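Local coordinates for putative hemin transport system, substrate-binding protein (Burkholderia cenocepacia, PDB 5Y8A) that binds heme, here two stacked hemes in the cleft between its lobes, and probably delivers it in the periplasm to a hemin import system, at residues R55-E60 and A74-P79; R151-L156 and A202-V207; A166-A171 and A184-D189. One frame throughout, in Å; residues are numbered along the deposited sequence. Where two conformers were deposited one is given.

Interaction 1 of 3, residues R55-E60 and A74-P79; sequences RALSAE and AEAGPP. With HEM (protoporphyrin IX containing Fe), chain C.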
# COMPACT_ATOMS: atom_id res chain seq x y z
N ARG A 55 12.96 6.22 2.35
CA ARG A 55 14.26 5.57 2.30
C ARG A 55 15.41 6.56 2.09
O ARG A 55 16.56 6.13 1.97
CB ARG A 55 14.28 4.50 1.19
CG ARG A 55 13.11 3.54 1.27
CD ARG A 55 13.08 2.54 0.11
NE ARG A 55 12.89 1.17 0.59
CZ ARG A 55 11.73 0.66 0.98
NH1 ARG A 55 10.62 1.39 0.95
NH2 ARG A 55 11.68 -0.59 1.42
N ALA A 56 15.15 7.87 2.07
CA ALA A 56 16.17 8.88 1.86
C ALA A 56 15.97 9.99 2.88
O ALA A 56 15.88 11.17 2.54
CB ALA A 56 16.13 9.46 0.44
N LEU A 57 15.88 9.61 4.15
CA LEU A 57 15.57 10.58 5.18
C LEU A 57 16.73 11.51 5.42
O LEU A 57 17.89 11.09 5.46
CB LEU A 57 15.24 9.88 6.49
CG LEU A 57 13.95 9.10 6.42
CD1 LEU A 57 13.70 8.52 7.80
CD2 LEU A 57 12.83 10.04 5.97
N SER A 58 16.40 12.77 5.63
CA SER A 58 17.35 13.74 6.16
C SER A 58 17.25 13.72 7.68
O SER A 58 16.19 14.00 8.24
CB SER A 58 17.04 15.12 5.58
OG SER A 58 17.78 16.14 6.20
N ALA A 59 18.34 13.34 8.36
CA ALA A 59 18.33 13.41 9.82
C ALA A 59 18.19 14.86 10.28
O ALA A 59 17.43 15.15 11.21
CB ALA A 59 19.59 12.79 10.39
N GLU A 60 18.91 15.77 9.63
CA GLU A 60 18.81 17.18 9.98
C GLU A 60 17.41 17.70 9.70
O GLU A 60 16.86 18.47 10.49
CB GLU A 60 19.87 17.98 9.21
CG GLU A 60 21.32 17.44 9.38
CD GLU A 60 21.65 16.21 8.48
OE1 GLU A 60 22.81 15.74 8.50
OE2 GLU A 60 20.75 15.71 7.76
N ALA A 74 9.86 -0.12 9.33
CA ALA A 74 11.15 -0.80 9.31
C ALA A 74 11.93 -0.51 8.04
O ALA A 74 13.15 -0.64 8.02
CB ALA A 74 10.95 -2.31 9.49
N GLU A 75 11.24 -0.09 6.98
CA GLU A 75 11.83 0.32 5.71
C GLU A 75 12.43 1.72 5.75
O GLU A 75 13.02 2.14 4.75
CB GLU A 75 10.75 0.24 4.63
CG GLU A 75 9.37 -0.20 5.15
CD GLU A 75 8.21 0.66 4.62
OE1 GLU A 75 7.17 0.09 4.21
OE2 GLU A 75 8.34 1.90 4.63
N ALA A 76 12.28 2.46 6.84
CA ALA A 76 12.79 3.83 6.89
C ALA A 76 14.31 3.82 6.85
O ALA A 76 14.95 2.96 7.46
CB ALA A 76 12.31 4.54 8.15
N GLY A 77 14.89 4.76 6.11
CA GLY A 77 16.33 4.80 5.97
C GLY A 77 16.85 6.10 5.39
O GLY A 77 16.09 7.04 5.15
N PRO A 78 18.17 6.18 5.14
CA PRO A 78 19.16 5.10 5.32
C PRO A 78 19.52 4.85 6.78
O PRO A 78 19.23 5.68 7.65
CB PRO A 78 20.38 5.60 4.53
CG PRO A 78 20.27 7.11 4.60
CD PRO A 78 18.78 7.40 4.58
N PRO A 79 20.16 3.71 7.07
CA PRO A 79 20.53 3.45 8.47
C PRO A 79 21.34 4.56 9.10
O PRO A 79 21.18 4.80 10.31
CB PRO A 79 21.32 2.14 8.36
CG PRO A 79 20.67 1.43 7.23
CD PRO A 79 20.33 2.52 6.23
CHA HEM C . 10.56 6.41 -4.62
CHB HEM C . 6.36 5.12 -2.59
CHC HEM C . 8.23 0.80 -1.44
CHD HEM C . 12.40 2.04 -3.61
C1A HEM C . 9.26 6.46 -4.14
C2A HEM C . 8.37 7.61 -4.16
C3A HEM C . 7.21 7.24 -3.60
C4A HEM C . 7.33 5.86 -3.21
CMA HEM C . 5.96 8.12 -3.40
CAA HEM C . 8.70 9.01 -4.74
CBA HEM C . 8.74 10.06 -3.63
CGA HEM C . 8.74 11.43 -4.26
O1A HEM C . 7.67 12.11 -4.21
O2A HEM C . 9.80 11.83 -4.82
C1B HEM C . 6.53 3.86 -2.05
C2B HEM C . 5.55 3.17 -1.24
C3B HEM C . 6.08 1.97 -0.92
C4B HEM C . 7.38 1.87 -1.53
CMB HEM C . 4.19 3.78 -0.84
CAB HEM C . 5.46 0.82 -0.08
CBB HEM C . 4.15 0.72 0.19
C1C HEM C . 9.51 0.76 -1.94
C2C HEM C . 10.41 -0.36 -1.82
C3C HEM C . 11.58 -0.02 -2.41
C4C HEM C . 11.43 1.32 -2.93
CMC HEM C . 10.00 -1.67 -1.11
CAC HEM C . 12.88 -0.83 -2.59
CBC HEM C . 13.02 -2.08 -2.15
C1D HEM C . 12.29 3.34 -4.04
C2D HEM C . 13.34 4.14 -4.63
C3D HEM C . 12.86 5.36 -4.91
C4D HEM C . 11.46 5.37 -4.51
CMD HEM C . 14.78 3.65 -4.89
CAD HEM C . 13.66 6.51 -5.56
CBD HEM C . 13.54 7.82 -4.79
CGD HEM C . 13.20 8.94 -5.74
O1D HEM C . 12.78 10.03 -5.28
O2D HEM C . 13.34 8.73 -6.97
NA HEM C . 8.59 5.40 -3.55
NB HEM C . 7.64 3.04 -2.21
NC HEM C . 10.16 1.77 -2.62
ND HEM C . 11.16 4.13 -3.98
FE HEM C . 9.59 3.65 -2.84
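The guanidinium of Arg55 is sandwiched between a heme and Glu75. On one face lies pyrrole ring C of the chain C heme, with its C2C 3.2 Å above the guanidinium plane and over its centre. The opposite face is met by Glu75, whose CB lies 3.4 Å from Arg55 NH2. The arginine chain leaves the other segment at its CB but bends at chi3 (132°), which brings CZ and both terminal nitrogens over the porphyrin. Glu75 OE2 stays 4.4 Å from Arg55 NH1, well out of the guanidinium plane, so the two attract only as charges. That carboxylate oxygen is bonded to Ser73 OG instead.

Behind the arginine the backbones are joined by one nearly straight bond. Leu57 N donates to Gly77 O at 2.8 Å, in the carbonyl plane. A cis peptide precedes Pro78, and CD of its ring packs 3.7 Å from Leu57 N. Leu57 CD1 meets Ala76 CB, and both side chains also touch Ile11 of strand 6-11.

Arg55 is a heme-binding residue, and Tyr53 nearby is the axial ligand of the iron. The positive group is held flat between porphyrin and Glu75, and the nearby carboxylate probably offsets part of its charge.

Interaction 2 of 3, residues R151-L156 and A202-V207; sequences RVLFVL and AAPDVV. With HEM (protoporphyrin IX containing Fe), chain D.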
# COMPACT_ATOMS: atom_id res chain seq x y z
N ARG A 151 -6.49 -14.64 -13.63
CA ARG A 151 -5.07 -14.28 -13.60
C ARG A 151 -4.93 -12.77 -13.80
O ARG A 151 -5.40 -12.22 -14.81
CB ARG A 151 -4.32 -15.04 -14.69
CG ARG A 151 -4.47 -16.55 -14.58
CD ARG A 151 -3.87 -17.27 -15.79
NE ARG A 151 -2.44 -17.01 -15.94
CZ ARG A 151 -1.49 -17.62 -15.23
NH1 ARG A 151 -1.82 -18.53 -14.32
NH2 ARG A 151 -0.22 -17.32 -15.42
N VAL A 152 -4.27 -12.11 -12.85
CA VAL A 152 -4.14 -10.65 -12.84
C VAL A 152 -2.67 -10.27 -12.95
O VAL A 152 -1.83 -10.74 -12.17
CB VAL A 152 -4.75 -10.03 -11.56
CG1 VAL A 152 -4.58 -8.51 -11.59
CG2 VAL A 152 -6.23 -10.38 -11.45
N LEU A 153 -2.36 -9.40 -13.90
CA LEU A 153 -1.05 -8.79 -14.05
C LEU A 153 -1.11 -7.41 -13.44
O LEU A 153 -1.99 -6.62 -13.78
CB LEU A 153 -0.67 -8.71 -15.53
CG LEU A 153 0.48 -7.77 -15.92
CD1 LEU A 153 1.76 -8.34 -15.42
CD2 LEU A 153 0.53 -7.55 -17.44
N PHE A 154 -0.22 -7.12 -12.49
CA PHE A 154 -0.15 -5.78 -11.92
C PHE A 154 1.02 -5.00 -12.50
O PHE A 154 2.14 -5.51 -12.56
CB PHE A 154 -0.03 -5.77 -10.41
CG PHE A 154 0.07 -4.37 -9.86
CD1 PHE A 154 -1.00 -3.49 -9.99
CD2 PHE A 154 1.24 -3.92 -9.28
CE1 PHE A 154 -0.90 -2.18 -9.53
CE2 PHE A 154 1.33 -2.61 -8.80
CZ PHE A 154 0.27 -1.74 -8.94
N VAL A 155 0.76 -3.77 -12.90
CA VAL A 155 1.75 -2.89 -13.50
C VAL A 155 1.93 -1.71 -12.55
O VAL A 155 0.99 -0.94 -12.33
CB VAL A 155 1.33 -2.44 -14.90
CG1 VAL A 155 2.33 -1.48 -15.46
CG2 VAL A 155 1.16 -3.65 -15.85
N LEU A 156 3.05 -1.71 -11.84
CA LEU A 156 3.33 -0.63 -10.90
C LEU A 156 3.77 0.60 -11.67
O LEU A 156 3.42 1.73 -11.32
CB LEU A 156 4.40 -1.07 -9.90
CG LEU A 156 4.80 -0.12 -8.78
CD1 LEU A 156 3.68 0.02 -7.76
CD2 LEU A 156 6.07 -0.62 -8.12
N ALA A 202 2.04 -15.69 -19.13
CA ALA A 202 1.19 -15.26 -18.03
C ALA A 202 -0.29 -15.38 -18.38
O ALA A 202 -1.11 -15.74 -17.53
CB ALA A 202 1.53 -13.83 -17.63
N ALA A 203 -0.63 -15.09 -19.64
CA ALA A 203 -2.01 -15.06 -20.13
C ALA A 203 -2.95 -14.39 -19.12
O ALA A 203 -3.93 -15.00 -18.69
CB ALA A 203 -2.50 -16.45 -20.49
N PRO A 204 -2.68 -13.13 -18.74
CA PRO A 204 -3.55 -12.46 -17.76
C PRO A 204 -4.96 -12.30 -18.29
O PRO A 204 -5.18 -12.05 -19.48
CB PRO A 204 -2.87 -11.11 -17.56
CG PRO A 204 -2.17 -10.86 -18.84
CD PRO A 204 -1.64 -12.22 -19.25
N ASP A 205 -5.93 -12.47 -17.39
CA ASP A 205 -7.33 -12.19 -17.70
C ASP A 205 -7.71 -10.74 -17.44
O ASP A 205 -8.69 -10.25 -18.02
CB ASP A 205 -8.24 -13.12 -16.89
CG ASP A 205 -7.99 -14.61 -17.20
OD1 ASP A 205 -8.28 -15.04 -18.34
OD2 ASP A 205 -7.48 -15.34 -16.32
N VAL A 206 -6.96 -10.06 -16.58
CA VAL A 206 -7.16 -8.65 -16.25
C VAL A 206 -5.78 -8.04 -16.03
O VAL A 206 -4.88 -8.68 -15.48
CB VAL A 206 -8.04 -8.48 -14.99
CG1 VAL A 206 -8.33 -7.02 -14.71
CG2 VAL A 206 -9.33 -9.26 -15.10
N VAL A 207 -5.61 -6.79 -16.46
CA VAL A 207 -4.42 -5.99 -16.16
C VAL A 207 -4.79 -4.96 -15.10
O VAL A 207 -5.80 -4.25 -15.24
CB VAL A 207 -3.87 -5.32 -17.43
CG1 VAL A 207 -2.93 -4.20 -17.08
CG2 VAL A 207 -3.18 -6.35 -18.31
CHA HEM D . 8.13 -0.31 -4.83
CHB HEM D . 5.02 3.38 -5.11
CHC HEM D . 8.08 6.29 -7.57
CHD HEM D . 11.17 2.62 -7.22
C1A HEM D . 6.98 0.42 -4.69
C2A HEM D . 5.73 0.01 -4.06
C3A HEM D . 4.88 1.05 -4.15
C4A HEM D . 5.55 2.14 -4.83
CMA HEM D . 3.44 1.12 -3.62
CAA HEM D . 5.46 -1.38 -3.41
CBA HEM D . 4.50 -2.20 -4.27
CGA HEM D . 4.36 -3.67 -3.93
O1A HEM D . 3.67 -4.37 -4.70
O2A HEM D . 4.92 -4.16 -2.90
C1B HEM D . 5.59 4.47 -5.74
C2B HEM D . 4.97 5.77 -5.83
C3B HEM D . 5.79 6.60 -6.50
C4B HEM D . 6.98 5.84 -6.87
CMB HEM D . 3.59 6.10 -5.22
CAB HEM D . 5.48 8.09 -6.81
CBB HEM D . 6.33 8.88 -7.48
C1C HEM D . 9.25 5.57 -7.66
C2C HEM D . 10.55 6.01 -8.13
C3C HEM D . 11.39 4.97 -8.01
C4C HEM D . 10.64 3.86 -7.47
CMC HEM D . 10.87 7.43 -8.64
CAC HEM D . 12.89 4.81 -8.37
CBC HEM D . 13.58 5.64 -9.18
C1D HEM D . 10.61 1.55 -6.57
C2D HEM D . 11.30 0.31 -6.37
C3D HEM D . 10.50 -0.52 -5.70
C4D HEM D . 9.25 0.18 -5.47
CMD HEM D . 12.75 0.06 -6.87
CAD HEM D . 10.83 -1.98 -5.31
CBD HEM D . 10.95 -2.78 -6.62
CGD HEM D . 11.33 -4.22 -6.39
O1D HEM D . 12.12 -4.77 -7.22
O2D HEM D . 10.85 -4.81 -5.39
NA HEM D . 6.82 1.72 -5.14
NB HEM D . 6.82 4.55 -6.39
NC HEM D . 9.34 4.26 -7.26
ND HEM D . 9.35 1.46 -6.02
FE HEM D . 7.94 3.09 -6.26
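The side chain of Arg151 runs past Asp205 to the carbonyl of Ala202. Its CB and CG pass Asp205 OD2, with CB at 3.6 Å from OD2. CD comes near both carbonyl oxygens, of Ala202 and Ala203. The chain bends at chi3 (61°), which turns the guanidinium edge to the carbonyl of Ala202 at the end of helix 196-202. NE donates to Ala202 O, but the modelled separation is too short to be taken literally. NH2 adds a weak bond to the same oxygen.

The carboxylate of Asp205 does not pair with this guanidinium. Its OD2 takes the backbone N of Arg151 at 3.0 Å, through the anti lone pair. Arg151 O in turn accepts from Asp205 N at 2.6 Å and Val206 N at 3.2 Å. Parallel strand pairing follows, with Leu153 N donating to Val206 O at 3.1 Å. Leu153 and Val207 lie side by side on one face of the sheet. Beyond the strand, Leu156 CD2 rests 3.7 Å from C1A of the chain D heme.

These are the two central strands of a parallel sheet. Asp205 and Val206 satisfy the backbone N and O of Arg151 where pairing begins. The guanidinium would suit the partial negative charge at the helix end, although its exact bonding is doubtful.

Interaction 3 of 3, residues A166-A171 and A184-D189; sequences AGQRTA and AMQGFD. With HEM (protoporphyrin IX containing Fe), chain D.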
# COMPACT_ATOMS: atom_id res chain seq x y z
N ALA A 166 4.73 -7.04 -11.04
CA ALA A 166 4.90 -7.57 -9.70
C ALA A 166 4.93 -9.09 -9.75
O ALA A 166 3.97 -9.72 -10.20
CB ALA A 166 3.77 -7.10 -8.79
N GLY A 167 6.02 -9.68 -9.27
CA GLY A 167 6.12 -11.10 -9.01
C GLY A 167 5.65 -11.42 -7.61
O GLY A 167 4.77 -10.75 -7.05
N GLN A 168 6.25 -12.45 -7.02
CA GLN A 168 5.84 -12.82 -5.68
C GLN A 168 6.53 -11.93 -4.64
O GLN A 168 7.38 -11.10 -4.96
CB GLN A 168 6.14 -14.29 -5.41
CG GLN A 168 5.05 -15.19 -5.96
CD GLN A 168 4.94 -15.12 -7.47
OE1 GLN A 168 5.77 -15.67 -8.20
NE2 GLN A 168 3.90 -14.44 -7.95
N ARG A 169 6.10 -12.09 -3.39
CA ARG A 169 6.64 -11.34 -2.26
C ARG A 169 6.45 -9.83 -2.42
O ARG A 169 7.26 -9.05 -1.94
CB ARG A 169 8.11 -11.68 -2.03
CG ARG A 169 8.31 -13.17 -1.84
CD ARG A 169 9.64 -13.49 -1.21
NE ARG A 169 9.98 -14.90 -1.38
CZ ARG A 169 11.03 -15.49 -0.81
NH1 ARG A 169 11.84 -14.80 -0.02
NH2 ARG A 169 11.26 -16.78 -1.02
N THR A 170 5.37 -9.42 -3.09
CA THR A 170 5.02 -8.01 -3.23
C THR A 170 3.67 -7.74 -2.56
O THR A 170 2.89 -8.65 -2.30
CB THR A 170 4.94 -7.61 -4.71
OG1 THR A 170 3.97 -8.45 -5.33
CG2 THR A 170 6.33 -7.79 -5.44
N ALA A 171 3.40 -6.47 -2.31
CA ALA A 171 2.07 -6.09 -1.85
C ALA A 171 1.01 -6.44 -2.89
O ALA A 171 -0.08 -6.89 -2.54
CB ALA A 171 2.03 -4.59 -1.51
N ALA A 184 -0.81 -13.30 -12.32
CA ALA A 184 -0.44 -13.89 -13.60
C ALA A 184 1.07 -14.02 -13.75
O ALA A 184 1.52 -14.76 -14.63
CB ALA A 184 -1.02 -13.08 -14.76
N MET A 185 1.85 -13.33 -12.93
CA MET A 185 3.31 -13.40 -12.99
C MET A 185 3.81 -14.36 -11.92
O MET A 185 3.52 -14.17 -10.73
CB MET A 185 3.93 -12.02 -12.83
CG MET A 185 3.38 -11.02 -13.81
SD MET A 185 3.60 -11.65 -15.50
CE MET A 185 5.38 -11.84 -15.50
N GLN A 186 4.56 -15.37 -12.35
CA GLN A 186 5.04 -16.43 -11.47
C GLN A 186 6.53 -16.66 -11.72
O GLN A 186 7.06 -16.33 -12.79
CB GLN A 186 4.26 -17.74 -11.70
CG GLN A 186 2.77 -17.66 -11.35
CD GLN A 186 2.54 -17.58 -9.85
OE1 GLN A 186 3.31 -18.13 -9.07
NE2 GLN A 186 1.47 -16.88 -9.44
N GLY A 187 7.21 -17.20 -10.71
CA GLY A 187 8.59 -17.60 -10.88
C GLY A 187 9.64 -16.56 -10.57
O GLY A 187 10.82 -16.77 -10.88
N PHE A 188 9.26 -15.44 -9.96
CA PHE A 188 10.23 -14.44 -9.54
C PHE A 188 9.62 -13.59 -8.43
O PHE A 188 8.39 -13.50 -8.30
CB PHE A 188 10.68 -13.55 -10.71
CG PHE A 188 9.62 -12.60 -11.21
CD1 PHE A 188 8.65 -13.03 -12.10
CD2 PHE A 188 9.60 -11.28 -10.78
CE1 PHE A 188 7.67 -12.16 -12.56
CE2 PHE A 188 8.63 -10.41 -11.24
CZ PHE A 188 7.66 -10.86 -12.11
N ASP A 189 10.48 -12.99 -7.62
CA ASP A 189 10.06 -12.17 -6.50
C ASP A 189 10.32 -10.70 -6.80
O ASP A 189 11.17 -10.37 -7.64
CB ASP A 189 10.78 -12.58 -5.22
CG ASP A 189 10.51 -14.03 -4.81
OD1 ASP A 189 9.38 -14.52 -5.07
OD2 ASP A 189 11.42 -14.67 -4.24
CHA HEM D . 8.13 -0.31 -4.83
CHB HEM D . 5.02 3.38 -5.11
CHC HEM D . 8.08 6.29 -7.57
CHD HEM D . 11.17 2.62 -7.22
C1A HEM D . 6.98 0.42 -4.69
C2A HEM D . 5.73 0.01 -4.06
C3A HEM D . 4.88 1.05 -4.15
C4A HEM D . 5.55 2.14 -4.83
CMA HEM D . 3.44 1.12 -3.62
CAA HEM D . 5.46 -1.38 -3.41
CBA HEM D . 4.50 -2.20 -4.27
CGA HEM D . 4.36 -3.67 -3.93
O1A HEM D . 3.67 -4.37 -4.70
O2A HEM D . 4.92 -4.16 -2.90
C1B HEM D . 5.59 4.47 -5.74
C2B HEM D . 4.97 5.77 -5.83
C3B HEM D . 5.79 6.60 -6.50
C4B HEM D . 6.98 5.84 -6.87
CMB HEM D . 3.59 6.10 -5.22
CAB HEM D . 5.48 8.09 -6.81
CBB HEM D . 6.33 8.88 -7.48
C1C HEM D . 9.25 5.57 -7.66
C2C HEM D . 10.55 6.01 -8.13
C3C HEM D . 11.39 4.97 -8.01
C4C HEM D . 10.64 3.86 -7.47
CMC HEM D . 10.87 7.43 -8.64
CAC HEM D . 12.89 4.81 -8.37
CBC HEM D . 13.58 5.64 -9.18
C1D HEM D . 10.61 1.55 -6.57
C2D HEM D . 11.30 0.31 -6.37
C3D HEM D . 10.50 -0.52 -5.70
C4D HEM D . 9.25 0.18 -5.47
CMD HEM D . 12.75 0.06 -6.87
CAD HEM D . 10.83 -1.98 -5.31
CBD HEM D . 10.95 -2.78 -6.62
CGD HEM D . 11.33 -4.22 -6.39
O1D HEM D . 12.12 -4.77 -7.22
O2D HEM D . 10.85 -4.81 -5.39
NA HEM D . 6.82 1.72 -5.14
NB HEM D . 6.82 4.55 -6.39
NC HEM D . 9.34 4.26 -7.26
ND HEM D . 9.35 1.46 -6.02
FE HEM D . 7.94 3.09 -6.26
O HOH W 1 8.64 -16.34 -7.21
O HOH W 2 8.91 -16.30 -3.38
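Hydrogen bonds through Gln168 join the two loops. Its backbone N donates to Phe188 O at 2.7 Å, in the carbonyl plane, within a single backbone bridge between Gln168 and Asp189. Its side chain bends at chi2 (64°) and carries the amide back toward Met185. There NE2 gives an almost perfectly straight bond to Met185 O at 2.8 Å, with the oxygen in the amide plane. NE2 is also bonded to Asp173 OD1, so two acceptors hold it and fix the rotation of the amide. OE1 takes a weak bond from Gly187 N. The amide of Gln186 lies nearly parallel to that of Gln168, 2° apart in plane, while its own NE2 is bonded to Asn183 O.

Charge and water link Arg169, Asp189 and Gln168. Arg169 and Asp189 form a salt bridge in which OD2 sits over the guanidinium face, 3.2 Å from NE, with no N-H aimed at it. NE instead donates to a water, which also donates to Asp189 OD1. A second water donates to both Asp189 OD1 and Gln168 OE1.

An aromatic contact adds to these. CA of Gly167 sits over the Phe188 ring, 3.7 Å from its centroid, in a CH-pi contact. The same CA makes a CA-H...O contact with Phe188 O. Lys192 makes a cation-pi contact with the ring.

Thr170 OG1 donates to Gly167 O at 3.0 Å and also caps helix 171-178 by taking Asp173 N. At this helix start Ala171 N binds a propionate of the chain D heme, with O2A 2.8 Å away. The contact thus joins the loop from strand 163-166 to helix 171-178 with the loop from strand 182-183 to strand 191-193.

Interaction 1 comes first along the chain, in the lobe built on the parallel sheet of strands 6-11, 30-35, 69-73 and 91-95. Interactions 2 and 3 lie in the other lobe, whose sheet includes 151-155 and 206-210. Interaction 3 falls between the two segments of interaction 2 in sequence. Their centres are about 11 Å apart, and they touch where Val152 O meets Ala184 N, probably by a hydrogen bond. Interaction 1 is centred about 33 Å from the centre of interaction 2 and about 26 Å from that of interaction 3. The stacked hemes lie between the lobes. Interaction 1 meets the chain C heme, whereas interactions 2 and 3 meet the chain D heme, so each lobe contributes to the heme-binding cleft.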